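PDB 4V1T: LYND from Lyngbya aestuarii, which probably acts as an ATP-dependent YcaO-type cyclodehydratase, turning cysteine residues of precursor peptides into thiazoline rings during cyanobactin biosynthesis. Local coordinates for residues Glu66-Asp69 against Tyr70-Arg74; Ala128-Thr131 against Thr132-Asp136; Tyr506-Thr509 against Ala510-Tyr513. All blocks are in the same frame, centred on the assembly; numbering follows the deposited sequence.

Interaction 1. Residues Glu66-Asp69 against Tyr70-Arg74; sequences EYID and YVLER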
ATOM      1  N   GLU B  66      21.882  46.835  15.525  1.00 61.70           N
ATOM      2  CA  GLU B  66      20.898  46.185  16.385  1.00 63.15           C
ATOM      3  C   GLU B  66      19.741  45.601  15.590  1.00 68.59           C
ATOM      4  O   GLU B  66      19.149  44.609  16.007  1.00 62.56           O
ATOM      5  CB  GLU B  66      20.371  47.158  17.439  1.00 70.89           C
ATOM      6  CG  GLU B  66      21.114  47.057  18.763  1.00 89.38           C
ATOM      7  CD  GLU B  66      20.615  48.046  19.803  1.00106.01           C
ATOM      8  OE1 GLU B  66      20.358  49.219  19.449  1.00111.49           O
ATOM      9  OE2 GLU B  66      20.483  47.647  20.980  1.00119.75           O
ATOM     10  N   TYR B  67      19.419  46.217  14.451  1.00 61.59           N
ATOM     11  CA  TYR B  67      18.423  45.669  13.547  1.00 55.29           C
ATOM     12  C   TYR B  67      18.958  44.401  12.899  1.00 56.13           C
ATOM     13  O   TYR B  67      18.264  43.386  12.843  1.00 50.52           O
ATOM     14  CB  TYR B  67      18.026  46.680  12.467  1.00 59.62           C
ATOM     15  CG  TYR B  67      17.029  47.733  12.916  1.00 66.85           C
ATOM     16  CD1 TYR B  67      16.743  47.936  14.267  1.00 61.56           C
ATOM     17  CD2 TYR B  67      16.381  48.533  11.987  1.00 65.25           C
ATOM     18  CE1 TYR B  67      15.837  48.899  14.671  1.00 67.23           C
ATOM     19  CE2 TYR B  67      15.466  49.493  12.382  1.00 60.83           C
ATOM     20  CZ  TYR B  67      15.202  49.677  13.727  1.00 67.31           C
ATOM     21  OH  TYR B  67      14.299  50.642  14.130  1.00 67.78           O
ATOM     22  N   ILE B  68      20.193  44.466  12.417  1.00 61.45           N
ATOM     23  CA  ILE B  68      20.849  43.301  11.827  1.00 57.39           C
ATOM     24  C   ILE B  68      20.867  42.145  12.826  1.00 52.56           C
ATOM     25  O   ILE B  68      20.536  41.010  12.482  1.00 50.34           O
ATOM     26  CB  ILE B  68      22.284  43.633  11.374  1.00 53.09           C
ATOM     27  CG1 ILE B  68      22.241  44.706  10.283  1.00 64.63           C
ATOM     28  CG2 ILE B  68      22.994  42.376  10.875  1.00 57.44           C
ATOM     29  CD1 ILE B  68      23.591  45.176   9.790  1.00 60.64           C
ATOM     30  N   ASP B  69      21.235  42.442  14.067  1.00 59.18           N
ATOM     31  CA  ASP B  69      21.219  41.446  15.138  1.00 62.42           C
ATOM     32  C   ASP B  69      19.848  40.786  15.293  1.00 60.26           C
ATOM     33  O   ASP B  69      19.741  39.565  15.304  1.00 60.40           O
ATOM     34  CB  ASP B  69      21.641  42.085  16.465  1.00 61.01           C
ATOM     35  CG  ASP B  69      23.104  42.489  16.478  1.00 78.44           C
ATOM     36  OD1 ASP B  69      23.872  42.006  15.612  1.00 73.15           O
ATOM     37  OD2 ASP B  69      23.488  43.279  17.366  1.00 86.27           O
ATOM     38  N   TYR B  70      18.805  41.597  15.399  1.00 66.27           N
ATOM     39  CA  TYR B  70      17.453  41.078  15.555  1.00 60.45           C
ATOM     40  C   TYR B  70      17.045  40.180  14.385  1.00 60.92           C
ATOM     41  O   TYR B  70      16.366  39.173  14.576  1.00 60.41           O
ATOM     42  CB  TYR B  70      16.468  42.230  15.670  1.00 65.59           C
ATOM     43  CG  TYR B  70      15.032  41.796  15.861  1.00 80.81           C
ATOM     44  CD1 TYR B  70      14.587  41.308  17.087  1.00 91.42           C
ATOM     45  CD2 TYR B  70      14.117  41.880  14.816  1.00 68.23           C
ATOM     46  CE1 TYR B  70      13.271  40.916  17.263  1.00 86.57           C
ATOM     47  CE2 TYR B  70      12.799  41.499  14.985  1.00 68.78           C
ATOM     48  CZ  TYR B  70      12.380  41.021  16.206  1.00 81.16           C
ATOM     49  OH  TYR B  70      11.068  40.642  16.352  1.00 90.54           O
ATOM     50  N   VAL B  71      17.442  40.555  13.174  1.00 53.87           N
ATOM     51  CA  VAL B  71      17.116  39.760  11.992  1.00 51.03           C
ATOM     52  C   VAL B  71      17.780  38.384  12.060  1.00 52.54           C
ATOM     53  O   VAL B  71      17.143  37.366  11.800  1.00 46.09           O
ATOM     54  CB  VAL B  71      17.544  40.482  10.696  1.00 56.37           C
ATOM     55  CG1 VAL B  71      17.482  39.549   9.492  1.00 52.38           C
ATOM     56  CG2 VAL B  71      16.657  41.686  10.449  1.00 52.68           C
ATOM     57  N   LEU B  72      19.061  38.359  12.408  1.00 56.97           N
ATOM     58  CA  LEU B  72      19.803  37.104  12.474  1.00 62.29           C
ATOM     59  C   LEU B  72      19.291  36.215  13.597  1.00 69.11           C
ATOM     60  O   LEU B  72      19.273  34.995  13.445  1.00 60.17           O
ATOM     61  CB  LEU B  72      21.298  37.364  12.650  1.00 52.35           C
ATOM     62  CG  LEU B  72      21.953  38.202  11.542  1.00 52.43           C
ATOM     63  CD1 LEU B  72      23.439  38.366  11.801  1.00 59.42           C
ATOM     64  CD2 LEU B  72      21.707  37.621  10.155  1.00 49.03           C
ATOM     65  N   GLU B  73      18.856  36.814  14.703  1.00 61.54           N
ATOM     66  CA  GLU B  73      18.346  36.020  15.810  1.00 64.08           C
ATOM     67  C   GLU B  73      17.119  35.296  15.380  1.00 59.29           C
ATOM     68  O   GLU B  73      16.910  34.154  15.713  1.00 62.22           O
ATOM     69  CB  GLU B  73      18.003  36.871  17.022  1.00 64.11           C
ATOM     70  CG  GLU B  73      19.167  37.704  17.505  1.00 82.90           C
ATOM     71  CD  GLU B  73      19.441  37.599  18.992  1.00 98.57           C
ATOM     72  OE1 GLU B  73      18.856  36.717  19.652  1.00119.08           O
ATOM     73  OE2 GLU B  73      20.254  38.402  19.502  1.00 90.49           O
ATOM     74  N   ARG B  74      16.289  35.993  14.646  1.00 53.34           N
ATOM     75  CA  ARG B  74      15.070  35.409  14.172  1.00 60.40           C
ATOM     76  C   ARG B  74      15.353  34.263  13.220  1.00 61.32           C
ATOM     77  O   ARG B  74      14.741  33.219  13.313  1.00 70.11           O
ATOM     78  CB  ARG B  74      14.246  36.457  13.451  1.00 64.79           C
ATOM     79  CG  ARG B  74      12.875  36.655  14.024  1.00 69.09           C
ATOM     80  CD  ARG B  74      12.129  37.696  13.240  1.00 66.31           C
ATOM     81  NE  ARG B  74      10.888  37.142  12.781  1.00 71.55           N
ATOM     82  CZ  ARG B  74       9.832  36.993  13.545  1.00 78.09           C
ATOM     83  NH1 ARG B  74       9.871  37.364  14.802  1.00 77.40           N
ATOM     84  NH2 ARG B  74       8.738  36.472  13.045  1.00 88.77           N
TER

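Interaction 2. Residues Ala128-Thr131 against Thr132-Asp136; sequences AALT and TALRD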
ATOM      1  N   ALA B 128      39.256  -2.163  -0.181  1.00 49.97           N
ATOM      2  CA  ALA B 128      40.017  -0.972  -0.541  1.00 45.47           C
ATOM      3  C   ALA B 128      39.149   0.044  -1.283  1.00 46.59           C
ATOM      4  O   ALA B 128      39.317   1.244  -1.117  1.00 59.83           O
ATOM      5  CB  ALA B 128      41.221  -1.358  -1.388  1.00 56.55           C
ATOM      6  N   ALA B 129      38.214  -0.443  -2.090  1.00 48.15           N
ATOM      7  CA  ALA B 129      37.315   0.427  -2.840  1.00 49.78           C
ATOM      8  C   ALA B 129      36.383   1.196  -1.908  1.00 49.21           C
ATOM      9  O   ALA B 129      36.168   2.400  -2.090  1.00 53.93           O
ATOM     10  CB  ALA B 129      36.500  -0.377  -3.842  1.00 51.73           C
ATOM     11  N   LEU B 130      35.821   0.500  -0.923  1.00 43.06           N
ATOM     12  CA  LEU B 130      34.962   1.147   0.058  1.00 45.07           C
ATOM     13  C   LEU B 130      35.759   2.181   0.832  1.00 35.98           C
ATOM     14  O   LEU B 130      35.246   3.241   1.144  1.00 39.74           O
ATOM     15  CB  LEU B 130      34.343   0.131   1.020  1.00 39.64           C
ATOM     16  CG  LEU B 130      33.429   0.712   2.111  1.00 34.30           C
ATOM     17  CD1 LEU B 130      32.297   1.536   1.501  1.00 39.78           C
ATOM     18  CD2 LEU B 130      32.852  -0.387   2.979  1.00 48.21           C
ATOM     19  N   THR B 131      37.014   1.848   1.132  1.00 36.48           N
ATOM     20  CA  THR B 131      37.917   2.752   1.843  1.00 52.88           C
ATOM     21  C   THR B 131      38.079   4.038   1.046  1.00 54.54           C
ATOM     22  O   THR B 131      37.994   5.139   1.595  1.00 45.13           O
ATOM     23  CB  THR B 131      39.300   2.102   2.090  1.00 51.59           C
ATOM     24  OG1 THR B 131      39.153   0.956   2.943  1.00 63.80           O
ATOM     25  CG2 THR B 131      40.274   3.089   2.729  1.00 48.38           C
ATOM     26  N   THR B 132      38.294   3.888  -0.255  1.00 59.21           N
ATOM     27  CA  THR B 132      38.410   5.025  -1.149  1.00 48.44           C
ATOM     28  C   THR B 132      37.108   5.824  -1.191  1.00 47.16           C
ATOM     29  O   THR B 132      37.109   7.057  -1.124  1.00 43.33           O
ATOM     30  CB  THR B 132      38.790   4.562  -2.567  1.00 49.78           C
ATOM     31  OG1 THR B 132      40.020   3.844  -2.496  1.00 56.43           O
ATOM     32  CG2 THR B 132      38.963   5.749  -3.522  1.00 46.46           C
ATOM     33  N   ALA B 133      35.991   5.118  -1.269  1.00 50.84           N
ATOM     34  CA  ALA B 133      34.696   5.768  -1.299  1.00 49.68           C
ATOM     35  C   ALA B 133      34.492   6.620  -0.053  1.00 48.84           C
ATOM     36  O   ALA B 133      34.015   7.753  -0.134  1.00 39.98           O
ATOM     37  CB  ALA B 133      33.599   4.736  -1.414  1.00 52.46           C
ATOM     38  N   LEU B 134      34.854   6.075   1.101  1.00 49.40           N
ATOM     39  CA  LEU B 134      34.715   6.796   2.359  1.00 47.19           C
ATOM     40  C   LEU B 134      35.644   8.009   2.420  1.00 45.15           C
ATOM     41  O   LEU B 134      35.260   9.082   2.905  1.00 41.25           O
ATOM     42  CB  LEU B 134      34.992   5.865   3.542  1.00 45.06           C
ATOM     43  CG  LEU B 134      33.878   4.858   3.840  1.00 43.57           C
ATOM     44  CD1 LEU B 134      34.378   3.694   4.692  1.00 39.13           C
ATOM     45  CD2 LEU B 134      32.723   5.558   4.519  1.00 39.62           C
ATOM     46  N   ARG B 135      36.863   7.827   1.933  1.00 45.91           N
ATOM     47  CA  ARG B 135      37.868   8.881   1.950  1.00 43.83           C
ATOM     48  C   ARG B 135      37.446  10.076   1.100  1.00 51.74           C
ATOM     49  O   ARG B 135      37.762  11.212   1.413  1.00 43.18           O
ATOM     50  CB  ARG B 135      39.208   8.331   1.459  1.00 45.66           C
ATOM     51  CG  ARG B 135      40.359   9.320   1.506  1.00 58.66           C
ATOM     52  CD  ARG B 135      41.653   8.624   1.119  1.00 68.24           C
ATOM     53  NE  ARG B 135      42.809   9.514   1.180  1.00 96.58           N
ATOM     54  CZ  ARG B 135      44.073   9.119   1.040  1.00113.80           C
ATOM     55  NH1 ARG B 135      44.364   7.842   0.827  1.00111.66           N
ATOM     56  NH2 ARG B 135      45.058  10.004   1.111  1.00128.10           N
ATOM     57  N   ASP B 136      36.725   9.813   0.024  1.00 48.08           N
ATOM     58  CA  ASP B 136      36.282  10.871  -0.872  1.00 48.15           C
ATOM     59  C   ASP B 136      35.194  11.742  -0.231  1.00 51.42           C
ATOM     60  O   ASP B 136      34.927  12.841  -0.695  1.00 51.03           O
ATOM     61  CB  ASP B 136      35.782  10.268  -2.192  1.00 42.81           C
ATOM     62  CG  ASP B 136      36.900   9.661  -3.018  1.00 60.47           C
ATOM     63  OD1 ASP B 136      38.078   9.983  -2.759  1.00 63.96           O
ATOM     64  OD2 ASP B 136      36.610   8.866  -3.938  1.00 67.59           O
TER

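Interaction 3. Residues Tyr506-Thr509 against Ala510-Tyr513; sequences YLPT and ALCY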
ATOM      1  N   TYR B 506      -1.512 -30.373  31.850  1.00 50.11           N
ATOM      2  CA  TYR B 506      -0.330 -30.683  31.056  1.00 52.81           C
ATOM      3  C   TYR B 506      -0.641 -31.579  29.862  1.00 56.69           C
ATOM      4  O   TYR B 506      -1.290 -32.622  30.000  1.00 53.75           O
ATOM      5  CB  TYR B 506       0.728 -31.365  31.920  1.00 52.76           C
ATOM      6  CG  TYR B 506       1.363 -30.454  32.930  1.00 56.60           C
ATOM      7  CD1 TYR B 506       2.427 -29.630  32.581  1.00 56.06           C
ATOM      8  CD2 TYR B 506       0.902 -30.414  34.235  1.00 64.09           C
ATOM      9  CE1 TYR B 506       3.014 -28.787  33.508  1.00 48.76           C
ATOM     10  CE2 TYR B 506       1.479 -29.578  35.172  1.00 70.23           C
ATOM     11  CZ  TYR B 506       2.531 -28.764  34.808  1.00 67.70           C
ATOM     12  OH  TYR B 506       3.095 -27.937  35.752  1.00 69.11           O
ATOM     13  N   LEU B 507      -0.166 -31.151  28.696  1.00 50.18           N
ATOM     14  CA  LEU B 507      -0.183 -31.966  27.492  1.00 57.31           C
ATOM     15  C   LEU B 507       1.247 -32.190  27.035  1.00 47.49           C
ATOM     16  O   LEU B 507       2.123 -31.372  27.327  1.00 44.35           O
ATOM     17  CB  LEU B 507      -0.978 -31.290  26.369  1.00 58.76           C
ATOM     18  CG  LEU B 507      -2.497 -31.435  26.419  1.00 64.91           C
ATOM     19  CD1 LEU B 507      -3.085 -30.354  27.287  1.00 73.33           C
ATOM     20  CD2 LEU B 507      -3.095 -31.357  25.030  1.00 75.74           C
ATOM     21  N   PRO B 508       1.491 -33.289  26.289  1.00 45.63           N
ATOM     22  CA  PRO B 508       2.828 -33.434  25.705  1.00 53.51           C
ATOM     23  C   PRO B 508       3.162 -32.246  24.791  1.00 49.69           C
ATOM     24  O   PRO B 508       2.306 -31.782  24.049  1.00 43.81           O
ATOM     25  CB  PRO B 508       2.752 -34.762  24.935  1.00 56.99           C
ATOM     26  CG  PRO B 508       1.302 -35.106  24.848  1.00 72.64           C
ATOM     27  CD  PRO B 508       0.623 -34.443  25.998  1.00 50.03           C
ATOM     28  N   THR B 509       4.394 -31.760  24.874  1.00 46.26           N
ATOM     29  CA  THR B 509       4.846 -30.632  24.076  1.00 51.60           C
ATOM     30  C   THR B 509       4.648 -30.911  22.592  1.00 49.24           C
ATOM     31  O   THR B 509       4.418 -29.993  21.803  1.00 41.34           O
ATOM     32  CB  THR B 509       6.328 -30.314  24.370  1.00 49.61           C
ATOM     33  OG1 THR B 509       6.509 -30.118  25.782  1.00 50.66           O
ATOM     34  CG2 THR B 509       6.771 -29.063  23.655  1.00 50.99           C
ATOM     35  N   ALA B 510       4.712 -32.186  22.220  1.00 44.55           N
ATOM     36  CA  ALA B 510       4.585 -32.591  20.821  1.00 41.40           C
ATOM     37  C   ALA B 510       3.217 -32.245  20.236  1.00 42.72           C
ATOM     38  O   ALA B 510       3.072 -32.122  19.018  1.00 48.11           O
ATOM     39  CB  ALA B 510       4.858 -34.081  20.686  1.00 43.44           C
ATOM     40  N   LEU B 511       2.215 -32.109  21.102  1.00 39.72           N
ATOM     41  CA  LEU B 511       0.866 -31.745  20.667  1.00 44.90           C
ATOM     42  C   LEU B 511       0.637 -30.232  20.613  1.00 46.88           C
ATOM     43  O   LEU B 511      -0.243 -29.763  19.897  1.00 53.70           O
ATOM     44  CB  LEU B 511      -0.178 -32.368  21.596  1.00 42.18           C
ATOM     45  CG  LEU B 511      -0.637 -33.794  21.278  1.00 50.70           C
ATOM     46  CD1 LEU B 511      -1.634 -34.238  22.324  1.00 54.01           C
ATOM     47  CD2 LEU B 511      -1.263 -33.888  19.894  1.00 61.74           C
ATOM     48  N   CYS B 512       1.432 -29.489  21.373  1.00 46.93           N
ATOM     49  CA  CYS B 512       1.199 -28.064  21.590  1.00 45.89           C
ATOM     50  C   CYS B 512       1.858 -27.160  20.549  1.00 41.50           C
ATOM     51  O   CYS B 512       1.457 -26.016  20.395  1.00 45.22           O
ATOM     52  CB  CYS B 512       1.697 -27.675  22.983  1.00 50.57           C
ATOM     53  SG  CYS B 512       0.839 -28.522  24.332  1.00 48.33           S
ATOM     54  N   TYR B 513       2.866 -27.668  19.850  1.00 43.04           N
ATOM     55  CA  TYR B 513       3.603 -26.875  18.874  1.00 43.39           C
ATOM     56  C   TYR B 513       3.923 -27.682  17.626  1.00 51.16           C
ATOM     57  O   TYR B 513       4.005 -28.910  17.674  1.00 50.73           O
ATOM     58  CB  TYR B 513       4.893 -26.354  19.494  1.00 46.62           C
ATOM     59  CG  TYR B 513       4.667 -25.583  20.771  1.00 55.67           C
ATOM     60  CD1 TYR B 513       4.292 -24.240  20.738  1.00 54.95           C
ATOM     61  CD2 TYR B 513       4.816 -26.199  22.013  1.00 46.12           C
ATOM     62  CE1 TYR B 513       4.079 -23.530  21.904  1.00 50.44           C
ATOM     63  CE2 TYR B 513       4.610 -25.496  23.182  1.00 46.62           C
ATOM     64  CZ  TYR B 513       4.238 -24.164  23.121  1.00 48.83           C
ATOM     65  OH  TYR B 513       4.026 -23.460  24.273  1.00 44.94           O
TER

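Interaction 1. Residues Glu66-Asp69 against Tyr70-Arg74
Residues Glu-66 to Asp-69 are joined to Tyr-70 to Glu-73 by four consecutive i to i+4 backbone hydrogen bonds, the standard repeat of an alpha-helix. The residues belong to helix 65-78 of the N-terminal domain, which is consistent with a winged helix-turn-helix. The first bond, Tyr-70 N to Glu-66 O, is 3.1 Å long. The third, Leu-72 N to Ile-68 O, is 3.0 Å, and so is the fourth, Glu-73 N to Asp-69 O.

Ile-68 and Leu-72 form the apolar side-chain pair across the segments. They are one turn apart, lie alongside each other and point the same way. Ile-68 CG2 meets Leu-72 CD1 at 4.1 Å. Both side chains also rest on Leu-52 of helix 52-58.

Asp-69 and Glu-73 share a more exposed edge, with Asp-69 OD2 and Glu-73 OE2 6.2 Å apart. These like charges are not in contact.

Another protein chain covers part of the surface. It packs on Tyr-67, Tyr-70 and Val-71, and an acidic side chain of that other chain forms a salt bridge with Arg-74 NE.

Val-71 also packs on Leu-38, Tyr-39 and Ile-42 of helix 37-42. Its CG1 is anti to the backbone N (chi1 168°). The other methyl is thereby left beside that N, which donates to Tyr-67 O, and Val-71 CG2 lies 3.3 Å from Tyr-67 O.

Interaction 2. Residues Ala128-Thr131 against Thr132-Asp136
Leu-130 and Leu-134 stand one turn apart on helix 124-135 and form the apolar side-chain pair of this contact. The helix is the middle element of a beta-alpha-beta unit with strands 114-118 and 141-142. Four i to i+4 backbone hydrogen bonds run from Thr-132 N to Ala-128 O through to Arg-135 N to Thr-131 O.

Leu-134 can be followed outward. Its CB lies 3.6 Å from Leu-130 O and nearly as close to Thr-131 O. Its CG stands 3.4 Å from Leu-130 O, because chi1 of -74° folds the side chain back toward the preceding turn. At the tip, CD1 keeps to the same oxygen, 3.7 Å from Leu-130 O. CD1 also reaches Leu-130 CG at 4.1 Å. The two leucines meet at a slant, and Leu-130 has its own CG anti to the backbone N (chi1 179°). Leu-130 O thus accepts the amide of Leu-134, at 2.9 Å from N, while the same side chain lies against it.

The hydroxyl of Thr-131 turns back along the helix and is hydrogen-bonded to Val-127 O.

Two walls flank the helix. Leu-130, Thr-131 and Leu-134 pack on Leu-116 of strand 114-118, and the last two also touch Val-141 of strand 141-142. Helix 250-275 receives Ala-129 on Gln-254 and Leu-257, Ala-133 on Gln-258, and Leu-134 on Ile-264.

Interaction 3. Residues Tyr506-Thr509 against Ala510-Tyr513
Leu-511 CD1 is set into a notch formed by Pro-508 and Leu-507, 4.0 Å from Pro-508 CG and 4.2 Å from Leu-507 CD2. The site lies in the YcaO cyclodehydratase domain, where strand 503-508 leads into the short, weakly bonded helix 509-512. The two notch atoms stand at about a right angle around the leucine methyl. Pro-508 and Leu-511 lie side by side there and point the same way.

A second bump is the sulfur of Cys-512. With SG anti to the carbonyl carbon (chi1 -62°), it is carried back over the strand and rests 3.9 Å from Leu-507 CB.

Two i to i+3 hydrogen bonds close the backbone turn. Leu-511 N reaches Pro-508 O at 3.0 Å, and Cys-512 N reaches Thr-509 O at 3.1 Å. A weak i to i+4 bond from Tyr-513 N is made to the same threonine oxygen.

The hydroxyl of Thr-509 is hydrogen-bonded to Thr-494 OG1 on the adjoining strand 491-498. Its methyl, the other branch, touches the Tyr-513 ring, with Thr-509 CG2 3.8 Å from Tyr-513 CD2.

In the fold
All three contacts are local, but they sit in separate parts of the chain. Centres are about 43 Å apart for interactions 1 and 2, and about 74 Å apart for interactions 1 and 3. Interactions 1 and 2 each lie along a regular alpha-helix, with some residues buried and others exposed. Interaction 1 packs on other helices and meets a second protein chain, whereas interaction 2 lies between strands and a long helix. Interaction 3 is buried throughout and joins two different elements, a strand and a short helix. Two of its three backbone bonds span i to i+3, and the i to i+4 bond is weak. Apolar side-chain packing plays a larger part there.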